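Side-chain contacts in imelysin-like protein (Psychrobacter arcticus, PDB 3PF0), which is of unknown function but, as a member of the imelysin-like (peptidase M75) family, may be a metalloendopeptidase: residues L127-Y132 against G197-D202; L214-K219 against S223-N228; A316-P319 against T324-K327. One frame throughout, in Å; residues are numbered along the deposited sequence.

Interaction 1. Residues L127-Y132 against G197-D202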
loop_
_atom_site.group_PDB
_atom_site.type_symbol
_atom_site.label_atom_id
_atom_site.label_comp_id
_atom_site.label_asym_id
_atom_site.label_seq_id
_atom_site.Cartn_x
_atom_site.Cartn_y
_atom_site.Cartn_z
ATOM N N LEU A 127 -4.481 -3.153 -9.797
ATOM C CA LEU A 127 -3.774 -2.400 -10.832
ATOM C C LEU A 127 -4.638 -1.219 -11.320
ATOM O O LEU A 127 -4.092 -0.188 -11.703
ATOM C CB LEU A 127 -3.314 -3.298 -11.981
ATOM C CG LEU A 127 -2.151 -4.264 -11.637
ATOM C CD1 LEU A 127 -1.855 -5.198 -12.788
ATOM C CD2 LEU A 127 -0.872 -3.506 -11.177
ATOM N N TYR A 128 -5.981 -1.335 -11.210
ATOM C CA TYR A 128 -6.909 -0.240 -11.510
ATOM C C TYR A 128 -6.880 0.756 -10.365
ATOM O O TYR A 128 -7.217 1.918 -10.567
ATOM C CB TYR A 128 -8.351 -0.754 -11.746
ATOM C CG TYR A 128 -8.558 -1.393 -13.106
ATOM C CD1 TYR A 128 -8.965 -0.635 -14.201
ATOM C CD2 TYR A 128 -8.360 -2.760 -13.294
ATOM C CE1 TYR A 128 -9.139 -1.214 -15.460
ATOM C CE2 TYR A 128 -8.549 -3.355 -14.546
ATOM C CZ TYR A 128 -8.932 -2.575 -15.627
ATOM O OH TYR A 128 -9.109 -3.150 -16.861
ATOM N N ILE A 129 -6.471 0.300 -9.161
ATOM C CA ILE A 129 -6.357 1.124 -7.954
ATOM C C ILE A 129 -4.968 1.803 -7.896
ATOM O O ILE A 129 -4.880 3.002 -7.604
ATOM C CB ILE A 129 -6.654 0.282 -6.674
ATOM C CG1 ILE A 129 -8.140 -0.118 -6.619
ATOM C CG2 ILE A 129 -6.252 1.034 -5.394
ATOM C CD1 ILE A 129 -8.451 -1.287 -5.721
ATOM N N ASN A 130 -3.893 1.031 -8.122
ATOM C CA ASN A 130 -2.527 1.551 -8.094
ATOM C C ASN A 130 -1.654 0.800 -9.098
ATOM O O ASN A 130 -1.081 -0.246 -8.773
ATOM C CB ASN A 130 -1.928 1.483 -6.675
ATOM C CG ASN A 130 -0.608 2.218 -6.535
ATOM O OD1 ASN A 130 -0.372 3.243 -7.169
ATOM N ND2 ASN A 130 0.288 1.714 -5.706
ATOM N N TYR A 131 -1.569 1.332 -10.331
ATOM C CA TYR A 131 -0.768 0.709 -11.382
ATOM C C TYR A 131 0.700 1.009 -11.099
ATOM O O TYR A 131 1.211 2.072 -11.450
ATOM C CB TYR A 131 -1.196 1.156 -12.796
ATOM C CG TYR A 131 -0.721 0.179 -13.849
ATOM C CD1 TYR A 131 0.585 0.225 -14.334
ATOM C CD2 TYR A 131 -1.537 -0.864 -14.275
ATOM C CE1 TYR A 131 1.057 -0.729 -15.233
ATOM C CE2 TYR A 131 -1.085 -1.808 -15.196
ATOM C CZ TYR A 131 0.213 -1.739 -15.671
ATOM O OH TYR A 131 0.647 -2.676 -16.579
ATOM N N TYR A 132 1.356 0.076 -10.404
ATOM C CA TYR A 132 2.745 0.218 -9.960
ATOM C C TYR A 132 3.406 -1.165 -9.818
ATOM O O TYR A 132 2.771 -2.066 -9.292
ATOM C CB TYR A 132 2.781 0.968 -8.598
ATOM C CG TYR A 132 4.171 1.304 -8.104
ATOM C CD1 TYR A 132 4.801 2.486 -8.482
ATOM C CD2 TYR A 132 4.874 0.424 -7.287
ATOM C CE1 TYR A 132 6.091 2.784 -8.061
ATOM C CE2 TYR A 132 6.164 0.717 -6.851
ATOM C CZ TYR A 132 6.769 1.897 -7.246
ATOM O OH TYR A 132 8.045 2.191 -6.844
ATOM N N GLY A 197 -13.228 4.932 -5.481
ATOM C CA GLY A 197 -14.126 4.740 -4.341
ATOM C C GLY A 197 -14.980 3.491 -4.450
ATOM O O GLY A 197 -15.040 2.695 -3.507
ATOM N N THR A 198 -15.578 3.272 -5.634
ATOM C CA THR A 198 -16.420 2.104 -5.931
ATOM C C THR A 198 -15.615 0.798 -5.790
ATOM O O THR A 198 -16.111 -0.150 -5.194
ATOM C CB THR A 198 -17.026 2.232 -7.339
ATOM O OG1 THR A 198 -17.823 3.414 -7.392
ATOM C CG2 THR A 198 -17.875 1.011 -7.740
ATOM N N ARG A 199 -14.382 0.758 -6.328
ATOM C CA ARG A 199 -13.533 -0.435 -6.279
ATOM C C ARG A 199 -13.109 -0.764 -4.846
ATOM O O ARG A 199 -13.138 -1.930 -4.461
ATOM C CB ARG A 199 -12.296 -0.268 -7.177
ATOM C CG ARG A 199 -12.627 -0.344 -8.659
ATOM C CD ARG A 199 -11.403 -0.088 -9.526
ATOM N NE ARG A 199 -11.760 -0.077 -10.948
ATOM C CZ ARG A 199 -11.848 -1.162 -11.712
ATOM N NH1 ARG A 199 -11.583 -2.364 -11.207
ATOM N NH2 ARG A 199 -12.182 -1.056 -12.988
ATOM N N LEU A 200 -12.733 0.260 -4.064
ATOM C CA LEU A 200 -12.295 0.108 -2.675
ATOM C C LEU A 200 -13.426 -0.350 -1.754
ATOM O O LEU A 200 -13.184 -1.173 -0.864
ATOM C CB LEU A 200 -11.680 1.421 -2.149
ATOM C CG LEU A 200 -10.372 1.860 -2.826
ATOM C CD1 LEU A 200 -10.012 3.288 -2.457
ATOM C CD2 LEU A 200 -9.248 0.939 -2.482
ATOM N N LYS A 201 -14.653 0.168 -1.962
ATOM C CA LYS A 201 -15.807 -0.228 -1.149
ATOM C C LYS A 201 -16.201 -1.657 -1.464
ATOM O O LYS A 201 -16.592 -2.393 -0.560
ATOM C CB LYS A 201 -16.991 0.720 -1.354
ATOM C CG LYS A 201 -17.017 1.834 -0.315
ATOM C CD LYS A 201 -17.941 2.976 -0.714
ATOM C CE LYS A 201 -17.179 4.133 -1.313
ATOM N NZ LYS A 201 -17.931 4.785 -2.421
ATOM N N ASP A 202 -16.043 -2.071 -2.728
ATOM C CA ASP A 202 -16.354 -3.433 -3.147
ATOM C C ASP A 202 -15.398 -4.429 -2.489
ATOM O O ASP A 202 -15.842 -5.502 -2.099
ATOM C CB ASP A 202 -16.316 -3.556 -4.677
ATOM C CG ASP A 202 -17.525 -2.966 -5.399
ATOM O OD1 ASP A 202 -18.278 -2.168 -4.767
ATOM O OD2 ASP A 202 -17.713 -3.285 -6.598
#
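Two planar groups, the ring of Tyr-128 and the guanidinium of Arg-199, meet face on and give this contact its polar-aromatic half. Their planes are only 4° from parallel, with centres 4.2 Å apart, so this is a true stack and also an off-centre cation-pi pair: Arg-199 CZ stands 35° off the ring normal. The offset runs toward the root of the tyrosine. Arg-199 NH2 lies over the rim of the ring, 3.5 Å from Tyr-128 CD1, while Tyr-128 CB sits over the middle of the guanidinium, 3.5 Å from Arg-199 CZ. The arginine reaches across with an extended chain from CG to NE, and a turn at the last torsion (chi4 -85°) swings the flat head round to face the ring. A hydrogen bond from its NH1 to Ser-125 OG, on the same short helix as the tyrosine, restricts rotation of that head.

Beside the stack the contact is apolar. Ile-129 CD1 comes within 4.0 Å of Leu-200 CD2, and Ile-129 CG1 passes Arg-199 CB at 4.2 Å. No hydrogen bond links the two segments directly.

The contact thus joins the end of helix 125-129 to the middle of the long helix 183-214. Trp-109 of helix 92-112 touches both Ile-129 and Leu-200, Leu-200 also packs on helix 48-84, and Tyr-128 meets loop residues Ala-163 and Gln-166.

Interaction 2. Residues L214-K219 against S223-N228; sequences LLAIDK and SDQGLN
Backbone meets backbone where Leu-215 O approaches Gly-226 CA at 3.1 Å, a CA-H...O contact formed where the end of one helix lies against the first turn of the next. Gly-226 has no side chain, and Leu-215 O occupies the side on which one would stand. The one direct hydrogen bond runs from Ser-223 N to Lys-219 O (3.0 Å) and closes the short connection between the segments.

Two waters add bridges. One donates to Leu-214 O and accepts from Gln-225 NE2, at 3.2 Å. The other takes the amide hydrogen of Gly-226, 2.9 Å from its N, while donating to Ala-216 O and Ser-223 O, so three backbone groups share one solvent molecule.

Side-chain packing is slight: Ala-216 CB lies 3.8 Å from Gln-225 NE2 and a little farther from Gln-225 CD. With CG anti to the backbone N (chi1 -169°), Gln-225 turns a face of its amide to that methyl, which lies above the plane toward NE2.

Ala-216, with positive phi, is the C-prime residue of a Schellman motif, with Ile-217 N returning to Ile-212 O. The motif ends helix 183-214, and a ten-residue loop leads on into helix 225-250.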
loop_
_atom_site.group_PDB
_atom_site.type_symbol
_atom_site.label_atom_id
_atom_site.label_comp_id
_atom_site.label_asym_id
_atom_site.label_seq_id
_atom_site.Cartn_x
_atom_site.Cartn_y
_atom_site.Cartn_z
ATOM N N LEU A 214 -11.425 -16.479 3.155
ATOM C CA LEU A 214 -10.198 -15.853 2.632
ATOM C C LEU A 214 -8.956 -16.139 3.496
ATOM O O LEU A 214 -7.873 -16.329 2.935
ATOM C CB LEU A 214 -10.364 -14.333 2.456
ATOM C CG LEU A 214 -11.286 -13.895 1.325
ATOM C CD1 LEU A 214 -11.795 -12.494 1.553
ATOM C CD2 LEU A 214 -10.629 -14.079 -0.049
ATOM N N LEU A 215 -9.113 -16.194 4.839
ATOM C CA LEU A 215 -7.992 -16.451 5.749
ATOM C C LEU A 215 -8.022 -17.869 6.357
ATOM O O LEU A 215 -7.287 -18.127 7.312
ATOM C CB LEU A 215 -7.957 -15.396 6.874
ATOM C CG LEU A 215 -7.430 -14.000 6.514
ATOM C CD1 LEU A 215 -7.622 -13.046 7.680
ATOM C CD2 LEU A 215 -5.945 -14.034 6.111
ATOM N N ALA A 216 -8.844 -18.792 5.787
ATOM C CA ALA A 216 -9.030 -20.190 6.232
ATOM C C ALA A 216 -9.128 -20.266 7.777
ATOM O O ALA A 216 -8.476 -21.089 8.428
ATOM C CB ALA A 216 -7.902 -21.069 5.705
ATOM N N ILE A 217 -9.937 -19.354 8.346
ATOM C CA ILE A 217 -10.146 -19.159 9.780
ATOM C C ILE A 217 -10.794 -20.402 10.427
ATOM O O ILE A 217 -10.424 -20.731 11.555
ATOM C CB ILE A 217 -10.957 -17.848 10.005
ATOM C CG1 ILE A 217 -10.074 -16.624 9.670
ATOM C CG2 ILE A 217 -11.542 -17.734 11.423
ATOM C CD1 ILE A 217 -10.780 -15.270 9.512
ATOM N N ASP A 218 -11.714 -21.087 9.703
ATOM C CA ASP A 218 -12.434 -22.274 10.181
ATOM C C ASP A 218 -11.641 -23.581 9.955
ATOM O O ASP A 218 -12.063 -24.645 10.425
ATOM C CB ASP A 218 -13.815 -22.367 9.490
ATOM C CG ASP A 218 -13.796 -22.536 7.976
ATOM O OD1 ASP A 218 -12.856 -22.021 7.327
ATOM O OD2 ASP A 218 -14.743 -23.149 7.436
ATOM N N LYS A 219 -10.500 -23.512 9.246
ATOM C CA LYS A 219 -9.700 -24.699 8.927
ATOM C C LYS A 219 -8.321 -24.726 9.632
ATOM O O LYS A 219 -7.440 -25.467 9.187
ATOM C CB LYS A 219 -9.506 -24.793 7.395
ATOM C CG LYS A 219 -10.796 -24.929 6.589
ATOM C CD LYS A 219 -10.511 -25.011 5.093
ATOM C CE LYS A 219 -11.752 -25.337 4.297
ATOM N NZ LYS A 219 -11.425 -25.755 2.909
ATOM N N SER A 223 -4.969 -27.177 8.689
ATOM C CA SER A 223 -3.891 -26.509 7.951
ATOM C C SER A 223 -3.624 -25.100 8.464
ATOM O O SER A 223 -4.534 -24.437 8.965
ATOM C CB SER A 223 -4.205 -26.449 6.456
ATOM O OG SER A 223 -5.246 -25.533 6.154
ATOM N N ASP A 224 -2.373 -24.631 8.277
ATOM C CA ASP A 224 -1.924 -23.286 8.643
ATOM C C ASP A 224 -1.930 -22.362 7.400
ATOM O O ASP A 224 -1.125 -21.429 7.318
ATOM C CB ASP A 224 -0.528 -23.337 9.310
ATOM C CG ASP A 224 0.580 -24.067 8.548
ATOM O OD1 ASP A 224 0.362 -24.422 7.363
ATOM O OD2 ASP A 224 1.664 -24.282 9.140
ATOM N N GLN A 225 -2.855 -22.634 6.445
ATOM C CA GLN A 225 -3.045 -21.913 5.174
ATOM C C GLN A 225 -3.185 -20.393 5.377
ATOM O O GLN A 225 -2.557 -19.619 4.651
ATOM C CB GLN A 225 -4.280 -22.454 4.427
ATOM C CG GLN A 225 -4.409 -21.952 2.985
ATOM C CD GLN A 225 -5.798 -22.153 2.424
ATOM O OE1 GLN A 225 -6.233 -23.280 2.150
ATOM N NE2 GLN A 225 -6.515 -21.055 2.207
ATOM N N GLY A 226 -3.999 -20.000 6.357
ATOM C CA GLY A 226 -4.268 -18.606 6.684
ATOM C C GLY A 226 -3.068 -17.853 7.217
ATOM O O GLY A 226 -2.720 -16.790 6.689
ATOM N N LEU A 227 -2.435 -18.406 8.268
ATOM C CA LEU A 227 -1.260 -17.827 8.910
ATOM C C LEU A 227 -0.092 -17.740 7.914
ATOM O O LEU A 227 0.603 -16.719 7.876
ATOM C CB LEU A 227 -0.876 -18.663 10.138
ATOM C CG LEU A 227 0.013 -17.983 11.182
ATOM C CD1 LEU A 227 -0.811 -17.100 12.118
ATOM C CD2 LEU A 227 0.786 -19.018 11.987
ATOM N N ASN A 228 0.076 -18.779 7.067
ATOM C CA ASN A 228 1.141 -18.814 6.064
ATOM C C ASN A 228 0.956 -17.706 5.016
ATOM O O ASN A 228 1.918 -16.999 4.715
ATOM C CB ASN A 228 1.231 -20.185 5.383
ATOM C CG ASN A 228 2.531 -20.383 4.639
ATOM O OD1 ASN A 228 3.597 -20.550 5.239
ATOM N ND2 ASN A 228 2.483 -20.336 3.316
HETATM O O HOH W 1 -5.807 -18.083 3.095
HETATM O O HOH W 2 -5.639 -21.435 8.318
#

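Interaction 3. Residues A316-P319 against T324-K327; sequences AQMP and TADK
Pro-319 lays the CB-CG-CD edge of its ring along Thr-324 and Ala-325. Its CB-CG bond faces the threonine hydroxyl, with Pro-319 CB 3.3 Å and Pro-319 CG 3.4 Å from Thr-324 OG1, while at the nitrogen end of the ring Pro-319 CD rests 3.6 Å from Ala-325 CB. Ring and threonine side chain run past each other in opposite directions, so they meet alongside rather than end to end.

Thr-324 holds OG1 between its own backbone N and carbonyl carbon (chi1 74°), which presents the oxygen to the ring. That hydroxyl is hydrogen-bonded to Asp-321 O, within the short connection joining the two segments, and its meeting with the proline carbons is one of packing.

The methyl of Ala-325 has a second neighbour. Met-318, a selenomethionine here, runs out extended to SE and then bends (chi3 78°), which carries its CE to 3.8 Å from Ala-325 CB. The alanine methyl is therefore touched by both the proline ring and the methionine terminus. Met-318 also packs on Thr-329 and Leu-333 of helix 327-351, and its carbonyl oxygen is hydrogen-bonded by Arg-269 NH1.

No hydrogen bond passes between 316-319 and 324-327. The nearby polar bonds use outside partners; the chemistry implies that this contact depends on close packing of mostly apolar groups, with no directional bond across it.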
loop_
_atom_site.group_PDB
_atom_site.type_symbol
_atom_site.label_atom_id
_atom_site.label_comp_id
_atom_site.label_asym_id
_atom_site.label_seq_id
_atom_site.Cartn_x
_atom_site.Cartn_y
_atom_site.Cartn_z
ATOM N N ALA A 316 12.984 9.248 8.653
ATOM C CA ALA A 316 12.568 10.554 9.179
ATOM C C ALA A 316 13.602 11.674 8.941
ATOM O O ALA A 316 13.215 12.845 8.882
ATOM C CB ALA A 316 12.271 10.446 10.670
ATOM N N GLN A 317 14.895 11.331 8.818
ATOM C CA GLN A 317 15.945 12.336 8.608
ATOM C C GLN A 317 16.294 12.490 7.105
ATOM O O GLN A 317 17.158 13.293 6.747
ATOM C CB GLN A 317 17.191 12.049 9.477
ATOM C CG GLN A 317 17.944 10.731 9.217
ATOM C CD GLN A 317 18.963 10.390 10.299
ATOM O OE1 GLN A 317 19.100 9.233 10.717
ATOM N NE2 GLN A 317 19.711 11.379 10.784
HETATM N N MSE A 318 15.557 11.777 6.230
HETATM C CA MSE A 318 15.726 11.841 4.771
HETATM C C MSE A 318 14.743 12.879 4.164
HETATM O O MSE A 318 13.785 13.243 4.848
HETATM C CB MSE A 318 15.509 10.448 4.155
HETATM C CG MSE A 318 16.622 9.470 4.480
HETATM SE SE MSE A 318 16.302 7.672 3.771
HETATM C CE MSE A 318 16.765 7.925 1.901
ATOM N N PRO A 319 14.937 13.378 2.912
ATOM C CA PRO A 319 13.994 14.381 2.366
ATOM C C PRO A 319 12.634 13.788 1.963
ATOM O O PRO A 319 12.483 12.563 1.925
ATOM C CB PRO A 319 14.738 14.935 1.140
ATOM C CG PRO A 319 16.149 14.421 1.245
ATOM C CD PRO A 319 16.026 13.116 1.953
ATOM N N THR A 324 16.164 12.698 -3.874
ATOM C CA THR A 324 17.035 13.856 -3.610
ATOM C C THR A 324 17.997 13.582 -2.437
ATOM O O THR A 324 18.779 14.463 -2.081
ATOM C CB THR A 324 16.214 15.150 -3.365
ATOM O OG1 THR A 324 15.621 15.103 -2.072
ATOM C CG2 THR A 324 15.135 15.393 -4.424
ATOM N N ALA A 325 17.937 12.379 -1.835
ATOM C CA ALA A 325 18.816 12.014 -0.727
ATOM C C ALA A 325 20.189 11.597 -1.237
ATOM O O ALA A 325 20.337 11.343 -2.440
ATOM C CB ALA A 325 18.202 10.880 0.068
ATOM N N ASP A 326 21.192 11.522 -0.315
ATOM C CA ASP A 326 22.554 11.084 -0.641
ATOM C C ASP A 326 22.524 9.605 -1.002
ATOM O O ASP A 326 21.694 8.866 -0.462
ATOM C CB ASP A 326 23.523 11.330 0.534
ATOM C CG ASP A 326 23.658 12.780 0.953
ATOM O OD1 ASP A 326 24.188 13.584 0.155
ATOM O OD2 ASP A 326 23.275 13.103 2.098
ATOM N N LYS A 327 23.408 9.173 -1.926
ATOM C CA LYS A 327 23.485 7.779 -2.371
ATOM C C LYS A 327 23.758 6.821 -1.210
ATOM O O LYS A 327 23.158 5.751 -1.169
ATOM C CB LYS A 327 24.548 7.607 -3.462
ATOM C CG LYS A 327 23.982 7.668 -4.874
ATOM C CD LYS A 327 23.297 6.361 -5.292
ATOM C CE LYS A 327 22.493 6.514 -6.560
ATOM N NZ LYS A 327 21.171 7.152 -6.314
#

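Overall arrangement
The three contacts follow one another along a chain whose regular structure is all helix, about two-thirds of the modelled residues. The first joins two helices by stacking, the second a helix end to the next helix start by backbone and water bridges, and the third two parts of one interhelical loop by apolar packing. Helix 183-214 relates the first two, carrying the arginine of interaction 1 in its middle and ending at interaction 2; their centres are 25 Å apart and their nearest atoms about 9 Å. Interaction 3 lies across the chain's centre from both, its centre 30 Å from that of interaction 1 and 40 Å from that of interaction 2. No metal or substrate site is established here.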